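PDB 6TZ0: RNA-dependent RNA Polymerase from Bombyx mori cytoplasmic polyhedrosis virus, which transcribes the viral double-stranded RNA genome into plus strands and, after core assembly, makes the complementary minus strands, acting as an RNA-directed RNA polymerase. Local coordinates for residues E58-N63 against N312-R317; S219-H224 against Y331-R336; L418-T423 against D495-S500. All coordinates share one frame; numbering follows the deposited sequence.

Contacts 1 and 2 form one neighbourhood, their centres about 10 Å apart, and they share partners: the loop 58-63 is tied to the segment 219-224, with Glu58 O 2.8 Å from Thr223 OG1 in a probable hydrogen bond, while helices 309-320 and 325-339, which follow each other in the chain, supply their second segments. Contact 3 belongs to the central polymerase domain, on the opposite side of the chain's centre, with centres about 54 Å from contact 1 and 46 Å from contact 2. All three lie away from the known nucleotide- and metal-binding residues, among them the magnesium ligands Asp547, Asp680 and Asp681, so they illustrate packing of the fold rather than catalysis.

Contact 1 (E58-N63 against N312-R317)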
loop_
_atom_site.group_PDB
_atom_site.type_symbol
_atom_site.label_atom_id
_atom_site.label_comp_id
_atom_site.label_asym_id
_atom_site.label_seq_id
_atom_site.Cartn_x
_atom_site.Cartn_y
_atom_site.Cartn_z
ATOM N N GLU A 58 -45.583 1.397 -0.919
ATOM C CA GLU A 58 -45.042 0.333 -1.749
ATOM C C GLU A 58 -43.583 0.054 -1.413
ATOM O O GLU A 58 -42.882 0.884 -0.834
ATOM C CB GLU A 58 -45.168 0.696 -3.227
ATOM C CG GLU A 58 -46.589 0.761 -3.730
ATOM C CD GLU A 58 -46.664 1.184 -5.179
ATOM O OE1 GLU A 58 -45.615 1.547 -5.746
ATOM O OE2 GLU A 58 -47.770 1.154 -5.755
ATOM N N ASP A 59 -43.129 -1.134 -1.799
ATOM C CA ASP A 59 -41.735 -1.519 -1.631
ATOM C C ASP A 59 -40.956 -1.148 -2.896
ATOM O O ASP A 59 -41.427 -0.364 -3.724
ATOM C CB ASP A 59 -41.629 -3.005 -1.256
ATOM C CG ASP A 59 -42.199 -3.946 -2.309
ATOM O OD1 ASP A 59 -42.784 -3.494 -3.314
ATOM O OD2 ASP A 59 -42.064 -5.170 -2.126
ATOM N N SER A 60 -39.753 -1.701 -3.057
ATOM C CA SER A 60 -38.953 -1.430 -4.245
ATOM C C SER A 60 -39.525 -2.068 -5.502
ATOM O O SER A 60 -39.144 -1.672 -6.605
ATOM C CB SER A 60 -37.523 -1.918 -4.039
ATOM O OG SER A 60 -36.888 -1.196 -3.007
ATOM N N ASN A 61 -40.421 -3.042 -5.369
ATOM C CA ASN A 61 -40.997 -3.718 -6.522
ATOM C C ASN A 61 -42.508 -3.540 -6.609
ATOM O O ASN A 61 -43.169 -4.259 -7.363
ATOM C CB ASN A 61 -40.617 -5.198 -6.502
ATOM C CG ASN A 61 -39.181 -5.425 -6.928
ATOM O OD1 ASN A 61 -38.739 -4.895 -7.945
ATOM N ND2 ASN A 61 -38.438 -6.169 -6.137
ATOM N N GLY A 62 -43.065 -2.590 -5.866
ATOM C CA GLY A 62 -44.448 -2.200 -6.035
ATOM C C GLY A 62 -45.466 -2.953 -5.210
ATOM O O GLY A 62 -46.656 -2.903 -5.539
ATOM N N ASN A 63 -45.053 -3.646 -4.159
ATOM C CA ASN A 63 -45.976 -4.373 -3.301
ATOM C C ASN A 63 -46.221 -3.581 -2.024
ATOM O O ASN A 63 -45.310 -2.934 -1.506
ATOM C CB ASN A 63 -45.421 -5.753 -2.967
ATOM C CG ASN A 63 -45.178 -6.593 -4.201
ATOM O OD1 ASN A 63 -44.039 -6.915 -4.529
ATOM N ND2 ASN A 63 -46.249 -6.954 -4.890
ATOM N N ASN A 312 -35.703 -9.040 9.235
ATOM C CA ASN A 312 -35.853 -10.444 8.864
ATOM C C ASN A 312 -37.176 -10.685 8.142
ATOM O O ASN A 312 -37.245 -11.477 7.191
ATOM C CB ASN A 312 -35.763 -11.316 10.116
ATOM C CG ASN A 312 -35.571 -12.779 9.797
ATOM O OD1 ASN A 312 -35.372 -13.160 8.647
ATOM N ND2 ASN A 312 -35.657 -13.616 10.817
ATOM N N GLU A 313 -38.233 -9.995 8.565
ATOM C CA GLU A 313 -39.523 -10.152 7.911
ATOM C C GLU A 313 -39.511 -9.509 6.531
ATOM O O GLU A 313 -40.152 -10.012 5.600
ATOM C CB GLU A 313 -40.617 -9.560 8.798
ATOM C CG GLU A 313 -42.038 -9.825 8.337
ATOM C CD GLU A 313 -43.074 -9.357 9.349
ATOM O OE1 GLU A 313 -42.680 -8.793 10.392
ATOM O OE2 GLU A 313 -44.282 -9.564 9.107
ATOM N N TYR A 314 -38.745 -8.423 6.370
ATOM C CA TYR A 314 -38.543 -7.844 5.044
ATOM C C TYR A 314 -37.780 -8.794 4.125
ATOM O O TYR A 314 -38.086 -8.891 2.931
ATOM C CB TYR A 314 -37.804 -6.513 5.154
ATOM C CG TYR A 314 -37.593 -5.824 3.826
ATOM C CD1 TYR A 314 -38.636 -5.178 3.185
ATOM C CD2 TYR A 314 -36.349 -5.825 3.215
ATOM C CE1 TYR A 314 -38.450 -4.550 1.977
ATOM C CE2 TYR A 314 -36.153 -5.206 2.005
ATOM C CZ TYR A 314 -37.206 -4.569 1.392
ATOM O OH TYR A 314 -37.017 -3.944 0.185
ATOM N N ILE A 315 -36.786 -9.503 4.664
ATOM C CA ILE A 315 -36.036 -10.464 3.856
ATOM C C ILE A 315 -36.915 -11.646 3.454
ATOM O O ILE A 315 -36.850 -12.111 2.311
ATOM C CB ILE A 315 -34.761 -10.904 4.601
ATOM C CG1 ILE A 315 -33.774 -9.741 4.677
ATOM C CG2 ILE A 315 -34.090 -12.099 3.944
ATOM C CD1 ILE A 315 -32.614 -10.014 5.562
ATOM N N ASN A 316 -37.775 -12.127 4.355
ATOM C CA ASN A 316 -38.671 -13.225 3.982
ATOM C C ASN A 316 -39.717 -12.768 2.966
ATOM O O ASN A 316 -40.111 -13.537 2.078
ATOM C CB ASN A 316 -39.342 -13.811 5.218
ATOM C CG ASN A 316 -38.362 -14.492 6.131
ATOM O OD1 ASN A 316 -37.402 -15.101 5.674
ATOM N ND2 ASN A 316 -38.611 -14.418 7.428
ATOM N N ARG A 317 -40.147 -11.507 3.072
ATOM C CA ARG A 317 -40.989 -10.884 2.054
ATOM C C ARG A 317 -40.300 -10.850 0.695
ATOM O O ARG A 317 -40.930 -11.109 -0.336
ATOM C CB ARG A 317 -41.343 -9.472 2.509
ATOM C CG ARG A 317 -42.260 -8.715 1.601
ATOM C CD ARG A 317 -42.560 -7.351 2.182
ATOM N NE ARG A 317 -43.434 -6.586 1.308
ATOM C CZ ARG A 317 -44.758 -6.664 1.341
ATOM N NH1 ARG A 317 -45.486 -5.947 0.503
ATOM N NH2 ARG A 317 -45.356 -7.469 2.205
#
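Asn63 and Arg317 meet across a gap in which the main chains stay apart, their CA atoms 9.8 Å from each other and those of Asp59 and Tyr314 9.7 Å. Such a spacing leaves long side chains to bridge from helix to loop, and Arg317 does most of this work. Its CG lies anti to the backbone N (chi1 -177°) and the chain stays extended as far as NE, carrying the guanidinium out to the loop. There Arg317 NH1 comes 3.5 Å from Asn63 CB. Asp59 OD2 approaches the edge of the guanidinium, near its plane, 4.0 Å from Arg317 NE. This is a long salt bridge, and with the carboxylate and guanidinium planes 70° apart the two groups are not laid side by side as a paired, two-bond bridge would have them.

Asp59 also begins the type I beta turn that runs to Gly62, whose positive phi suits a glycine, and Asp59 N bonds to Asn63 O at 2.8 Å, closing the loop. Its OD2 is also hydrogen-bonded to Tyr331 OH, so the carboxylate joins two helices to the turn. Ser60 OG and Tyr314 OH lie 4.2 Å apart without a bond between them; each is instead hydrogen-bonded to the carboxylate of Glu226, to OE1 and OE2 respectively, and Ser60 OG also meets Ile221 O in a hydrogen bond.

This packing lies in the N-terminal region, where the loop connects strands 54-58 and 64-68 against helix 309-320, with helix 325-339 packing on Tyr314 and Asn63, and Leu65 of the second strand touching Arg317.

Contact 2 (S219-H224 against Y331-R336); sequences SGILTH and YYAACR
Ile221 packs on Ala333 and Ala334 where a loop between two helices of the N-terminal region passes close by a third, and the CA atoms of Ile221 and Ala334 are only 5.7 Å apart. The small alanines permit this approach. The branching of Ile221 decides what touches: CG1 stands beside the backbone N, anti to the carbonyl carbon (chi1 -64°), which sets CG2 anti to N and presents it to the helix. Ile221 CG2 rests 3.4 Å from Ala333 O and 4.0 Å from Ala333 CB, thus lying on a peptide carbonyl as much as on a side chain. Leu222 starts out pointing past the helix; with CG beside the backbone N (chi1 -68°) and CD1 continuing the chain (chi2 176°), the other branch, Leu222 CD2, comes to 4.1 Å from Ala334 CB and 3.9 Å from Ala334 O.

The loop is bounded by Gly220, which with positive phi ends helix 206-218 in a Schellman motif, and by Thr223, the N-cap of helix 224-237. Further along, Ala337 touches both Ile221 and Leu222, extending the same apolar strip of helix 325-339.

Elsewhere on that helix, Arg336 NH1 donates to Tyr332 OH at 3.1 Å, nearly in its guanidinium plane, and Arg336 also makes a cation-pi contact with Phe735.

No hydrogen bond spans the two segments, so the chemistry implies plain packing, a junction that depends on the fit of methyl groups to the helix surface.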
loop_
_atom_site.group_PDB
_atom_site.type_symbol
_atom_site.label_atom_id
_atom_site.label_comp_id
_atom_site.label_asym_id
_atom_site.label_seq_id
_atom_site.Cartn_x
_atom_site.Cartn_y
_atom_site.Cartn_z
ATOM N N SER A 219 -32.159 8.069 -4.835
ATOM C CA SER A 219 -31.668 7.117 -5.816
ATOM C C SER A 219 -32.761 6.239 -6.409
ATOM O O SER A 219 -32.539 5.627 -7.454
ATOM C CB SER A 219 -30.615 6.239 -5.151
ATOM O OG SER A 219 -29.481 7.008 -4.801
ATOM N N GLY A 220 -33.920 6.149 -5.773
ATOM C CA GLY A 220 -34.913 5.188 -6.188
ATOM C C GLY A 220 -34.707 3.798 -5.641
ATOM O O GLY A 220 -35.416 2.875 -6.049
ATOM N N ILE A 221 -33.752 3.621 -4.732
ATOM C CA ILE A 221 -33.480 2.311 -4.157
ATOM C C ILE A 221 -34.427 2.021 -3.001
ATOM O O ILE A 221 -35.023 0.942 -2.918
ATOM C CB ILE A 221 -32.006 2.239 -3.726
ATOM C CG1 ILE A 221 -31.108 2.354 -4.956
ATOM C CG2 ILE A 221 -31.718 0.970 -2.952
ATOM C CD1 ILE A 221 -29.678 2.612 -4.637
ATOM N N LEU A 222 -34.594 2.977 -2.099
ATOM C CA LEU A 222 -35.504 2.832 -0.977
ATOM C C LEU A 222 -36.736 3.694 -1.187
ATOM O O LEU A 222 -36.642 4.817 -1.688
ATOM C CB LEU A 222 -34.835 3.217 0.339
ATOM C CG LEU A 222 -33.719 2.325 0.863
ATOM C CD1 LEU A 222 -33.143 2.940 2.114
ATOM C CD2 LEU A 222 -34.236 0.939 1.149
ATOM N N THR A 223 -37.888 3.161 -0.810
ATOM C CA THR A 223 -39.105 3.949 -0.730
ATOM C C THR A 223 -39.187 4.555 0.670
ATOM O O THR A 223 -38.238 4.482 1.453
ATOM C CB THR A 223 -40.314 3.088 -1.080
ATOM O OG1 THR A 223 -40.456 2.037 -0.120
ATOM C CG2 THR A 223 -40.132 2.474 -2.448
ATOM N N HIS A 224 -40.319 5.169 1.010
ATOM C CA HIS A 224 -40.428 5.790 2.326
ATOM C C HIS A 224 -40.655 4.755 3.421
ATOM O O HIS A 224 -40.099 4.877 4.521
ATOM C CB HIS A 224 -41.538 6.838 2.316
ATOM C CG HIS A 224 -41.234 8.021 1.454
ATOM N ND1 HIS A 224 -40.335 8.996 1.819
ATOM C CD2 HIS A 224 -41.697 8.378 0.234
ATOM C CE1 HIS A 224 -40.264 9.909 0.869
ATOM N NE2 HIS A 224 -41.079 9.557 -0.106
ATOM N N TYR A 331 -34.702 -5.849 -4.513
ATOM C CA TYR A 331 -34.669 -6.102 -3.075
ATOM C C TYR A 331 -33.244 -6.224 -2.549
ATOM O O TYR A 331 -32.982 -5.864 -1.397
ATOM C CB TYR A 331 -35.435 -7.363 -2.703
ATOM C CG TYR A 331 -36.924 -7.305 -2.869
ATOM C CD1 TYR A 331 -37.678 -6.385 -2.165
ATOM C CD2 TYR A 331 -37.593 -8.262 -3.616
ATOM C CE1 TYR A 331 -39.047 -6.353 -2.278
ATOM C CE2 TYR A 331 -38.970 -8.250 -3.726
ATOM C CZ TYR A 331 -39.687 -7.286 -3.057
ATOM O OH TYR A 331 -41.055 -7.257 -3.161
ATOM N N TYR A 332 -32.310 -6.702 -3.375
ATOM C CA TYR A 332 -30.925 -6.794 -2.938
ATOM C C TYR A 332 -30.300 -5.418 -2.784
ATOM O O TYR A 332 -29.575 -5.176 -1.816
ATOM C CB TYR A 332 -30.112 -7.639 -3.913
ATOM C CG TYR A 332 -28.687 -7.846 -3.465
ATOM C CD1 TYR A 332 -28.394 -8.708 -2.423
ATOM C CD2 TYR A 332 -27.640 -7.169 -4.072
ATOM C CE1 TYR A 332 -27.101 -8.898 -2.007
ATOM C CE2 TYR A 332 -26.345 -7.350 -3.658
ATOM C CZ TYR A 332 -26.079 -8.223 -2.635
ATOM O OH TYR A 332 -24.781 -8.402 -2.224
ATOM N N ALA A 333 -30.572 -4.503 -3.720
ATOM C CA ALA A 333 -30.094 -3.131 -3.565
ATOM C C ALA A 333 -30.726 -2.449 -2.359
ATOM O O ALA A 333 -30.060 -1.660 -1.671
ATOM C CB ALA A 333 -30.373 -2.324 -4.830
ATOM N N ALA A 334 -31.994 -2.767 -2.071
ATOM C CA ALA A 334 -32.633 -2.243 -0.867
ATOM C C ALA A 334 -31.948 -2.749 0.399
ATOM O O ALA A 334 -31.700 -1.972 1.320
ATOM C CB ALA A 334 -34.116 -2.601 -0.856
ATOM N N CYS A 335 -31.601 -4.036 0.451
ATOM C CA CYS A 335 -30.902 -4.547 1.631
ATOM C C CYS A 335 -29.462 -4.045 1.724
ATOM O O CYS A 335 -28.917 -3.951 2.831
ATOM C CB CYS A 335 -30.937 -6.069 1.649
ATOM S SG CYS A 335 -32.574 -6.726 1.966
ATOM N N ARG A 336 -28.832 -3.719 0.590
ATOM C CA ARG A 336 -27.539 -3.037 0.634
ATOM C C ARG A 336 -27.676 -1.654 1.250
ATOM O O ARG A 336 -26.805 -1.216 2.007
ATOM C CB ARG A 336 -26.926 -2.923 -0.768
ATOM C CG ARG A 336 -26.529 -4.235 -1.404
ATOM C CD ARG A 336 -25.491 -4.890 -0.566
ATOM N NE ARG A 336 -24.219 -4.178 -0.580
ATOM C CZ ARG A 336 -23.154 -4.586 -1.253
ATOM N NH1 ARG A 336 -23.194 -5.733 -1.906
ATOM N NH2 ARG A 336 -22.037 -3.881 -1.221
#

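Contact 3 (L418-T423 against D495-S500)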
loop_
_atom_site.group_PDB
_atom_site.type_symbol
_atom_site.label_atom_id
_atom_site.label_comp_id
_atom_site.label_asym_id
_atom_site.label_seq_id
_atom_site.Cartn_x
_atom_site.Cartn_y
_atom_site.Cartn_z
ATOM N N LEU A 418 15.069 4.017 -8.523
ATOM C CA LEU A 418 14.801 5.454 -8.526
ATOM C C LEU A 418 13.440 5.787 -9.128
ATOM O O LEU A 418 12.749 6.681 -8.627
ATOM C CB LEU A 418 15.914 6.199 -9.261
ATOM C CG LEU A 418 17.087 6.723 -8.431
ATOM C CD1 LEU A 418 17.946 5.628 -7.847
ATOM C CD2 LEU A 418 17.930 7.621 -9.301
ATOM N N ASN A 419 13.020 5.066 -10.173
ATOM C CA ASN A 419 11.685 5.275 -10.724
ATOM C C ASN A 419 10.603 4.781 -9.779
ATOM O O ASN A 419 9.491 5.312 -9.780
ATOM C CB ASN A 419 11.552 4.572 -12.070
ATOM C CG ASN A 419 12.427 5.186 -13.134
ATOM O OD1 ASN A 419 12.589 6.401 -13.193
ATOM N ND2 ASN A 419 12.993 4.347 -13.991
ATOM N N PHE A 420 10.907 3.764 -8.983
ATOM C CA PHE A 420 9.966 3.277 -7.990
ATOM C C PHE A 420 9.788 4.287 -6.867
ATOM O O PHE A 420 8.707 4.385 -6.278
ATOM C CB PHE A 420 10.477 1.940 -7.465
ATOM C CG PHE A 420 9.601 1.296 -6.450
ATOM C CD1 PHE A 420 8.442 0.644 -6.825
ATOM C CD2 PHE A 420 9.964 1.304 -5.117
ATOM C CE1 PHE A 420 7.652 0.032 -5.884
ATOM C CE2 PHE A 420 9.177 0.701 -4.176
ATOM C CZ PHE A 420 8.027 0.057 -4.565
ATOM N N LEU A 421 10.843 5.034 -6.547
ATOM C CA LEU A 421 10.708 6.074 -5.533
ATOM C C LEU A 421 9.983 7.297 -6.081
ATOM O O LEU A 421 9.133 7.878 -5.397
ATOM C CB LEU A 421 12.075 6.466 -4.981
ATOM C CG LEU A 421 12.752 5.384 -4.157
ATOM C CD1 LEU A 421 14.113 5.861 -3.754
ATOM C CD2 LEU A 421 11.924 5.039 -2.944
ATOM N N THR A 422 10.306 7.712 -7.311
ATOM C CA THR A 422 9.643 8.884 -7.880
ATOM C C THR A 422 8.201 8.580 -8.265
ATOM O O THR A 422 7.347 9.471 -8.240
ATOM C CB THR A 422 10.397 9.402 -9.102
ATOM O OG1 THR A 422 10.448 8.383 -10.106
ATOM C CG2 THR A 422 11.803 9.830 -8.738
ATOM N N THR A 423 7.912 7.338 -8.634
ATOM C CA THR A 423 6.598 6.955 -9.129
ATOM C C THR A 423 6.131 5.685 -8.434
ATOM O O THR A 423 6.802 4.651 -8.518
ATOM C CB THR A 423 6.626 6.737 -10.645
ATOM O OG1 THR A 423 6.962 7.965 -11.304
ATOM C CG2 THR A 423 5.281 6.240 -11.140
ATOM N N ASP A 495 15.188 1.463 3.189
ATOM C CA ASP A 495 16.089 0.330 3.078
ATOM C C ASP A 495 15.393 -1.000 3.324
ATOM O O ASP A 495 15.702 -1.988 2.643
ATOM C CB ASP A 495 17.250 0.520 4.039
ATOM C CG ASP A 495 18.007 1.792 3.777
ATOM O OD1 ASP A 495 18.098 2.200 2.601
ATOM O OD2 ASP A 495 18.478 2.409 4.755
ATOM N N ARG A 496 14.441 -1.051 4.260
ATOM C CA ARG A 496 13.537 -2.193 4.309
ATOM C C ARG A 496 12.667 -2.267 3.067
ATOM O O ARG A 496 12.285 -3.363 2.650
ATOM C CB ARG A 496 12.645 -2.140 5.543
ATOM C CG ARG A 496 13.316 -2.467 6.840
ATOM C CD ARG A 496 12.264 -2.453 7.924
ATOM N NE ARG A 496 12.792 -2.683 9.262
ATOM C CZ ARG A 496 12.914 -3.883 9.813
ATOM N NH1 ARG A 496 12.559 -4.965 9.135
ATOM N NH2 ARG A 496 13.394 -4.001 11.042
ATOM N N LEU A 497 12.344 -1.120 2.471
ATOM C CA LEU A 497 11.653 -1.132 1.190
ATOM C C LEU A 497 12.576 -1.622 0.087
ATOM O O LEU A 497 12.129 -2.234 -0.885
ATOM C CB LEU A 497 11.123 0.266 0.880
ATOM C CG LEU A 497 10.158 0.407 -0.292
ATOM C CD1 LEU A 497 8.883 -0.339 0.005
ATOM C CD2 LEU A 497 9.871 1.856 -0.598
ATOM N N PHE A 498 13.875 -1.367 0.231
ATOM C CA PHE A 498 14.848 -1.799 -0.759
ATOM C C PHE A 498 15.093 -3.297 -0.691
ATOM O O PHE A 498 15.404 -3.913 -1.714
ATOM C CB PHE A 498 16.151 -1.032 -0.553
ATOM C CG PHE A 498 17.206 -1.338 -1.565
ATOM C CD1 PHE A 498 17.143 -0.792 -2.831
ATOM C CD2 PHE A 498 18.266 -2.172 -1.247
ATOM C CE1 PHE A 498 18.113 -1.062 -3.762
ATOM C CE2 PHE A 498 19.237 -2.449 -2.178
ATOM C CZ PHE A 498 19.160 -1.893 -3.435
ATOM N N LEU A 499 14.976 -3.897 0.495
ATOM C CA LEU A 499 15.162 -5.342 0.604
ATOM C C LEU A 499 14.038 -6.112 -0.073
ATOM O O LEU A 499 14.253 -7.221 -0.571
ATOM C CB LEU A 499 15.276 -5.766 2.063
ATOM C CG LEU A 499 16.600 -5.449 2.736
ATOM C CD1 LEU A 499 16.540 -5.867 4.191
ATOM C CD2 LEU A 499 17.712 -6.172 2.001
ATOM N N SER A 500 12.839 -5.551 -0.103
ATOM C CA SER A 500 11.720 -6.213 -0.750
ATOM C C SER A 500 11.565 -5.832 -2.214
ATOM O O SER A 500 10.517 -6.117 -2.798
ATOM C CB SER A 500 10.432 -5.892 0.001
ATOM O OG SER A 500 10.138 -4.511 -0.070
#
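Phe420 and Leu497 are the meeting point of a helix-helix packing inside the central polymerase domain, between helix 413-422 and the short helix 494-499. The example shows how two helices can be joined by few side chains: Leu421 and Leu497 have CA atoms 9.9 Å apart, and three residues carry all the contact. Phe420 turns the rim of its ring, not its face, to the leucine. Leu497 CD2 sits at that edge, near the ring plane, 3.8 Å from Phe420 CE2, with Leu497 CG following at 4.0 Å from Phe420 CE2.

Both side chains reach out in the same manner. In each, CG lies anti to the backbone N (chi1 -179° in Phe420 and -169° in Leu497), which projects ring and isobutyl group into the space between the helices, where they lie aslant to one another. Leu421 joins from the next position on its helix: its own CB does not point at the partner, but CD2 swings nearer and comes within 4.5 Å of Leu497 CD2, methyl to methyl, a looser touch. Leu497 CD2 is therefore shared between an aromatic edge and a second leucine.

Further residues surround the pair. Pro426 touches both Phe420 and Leu497, Arg449 of helix 449-455 lies on both leucines, and the ring of Phe501 meets that of Phe420 with planes at about 55°.

Just after the weakly bonded helix, Ser500 OG donates to Leu497 O at 3.1 Å, coming from above the carbonyl plane, 43° out of it.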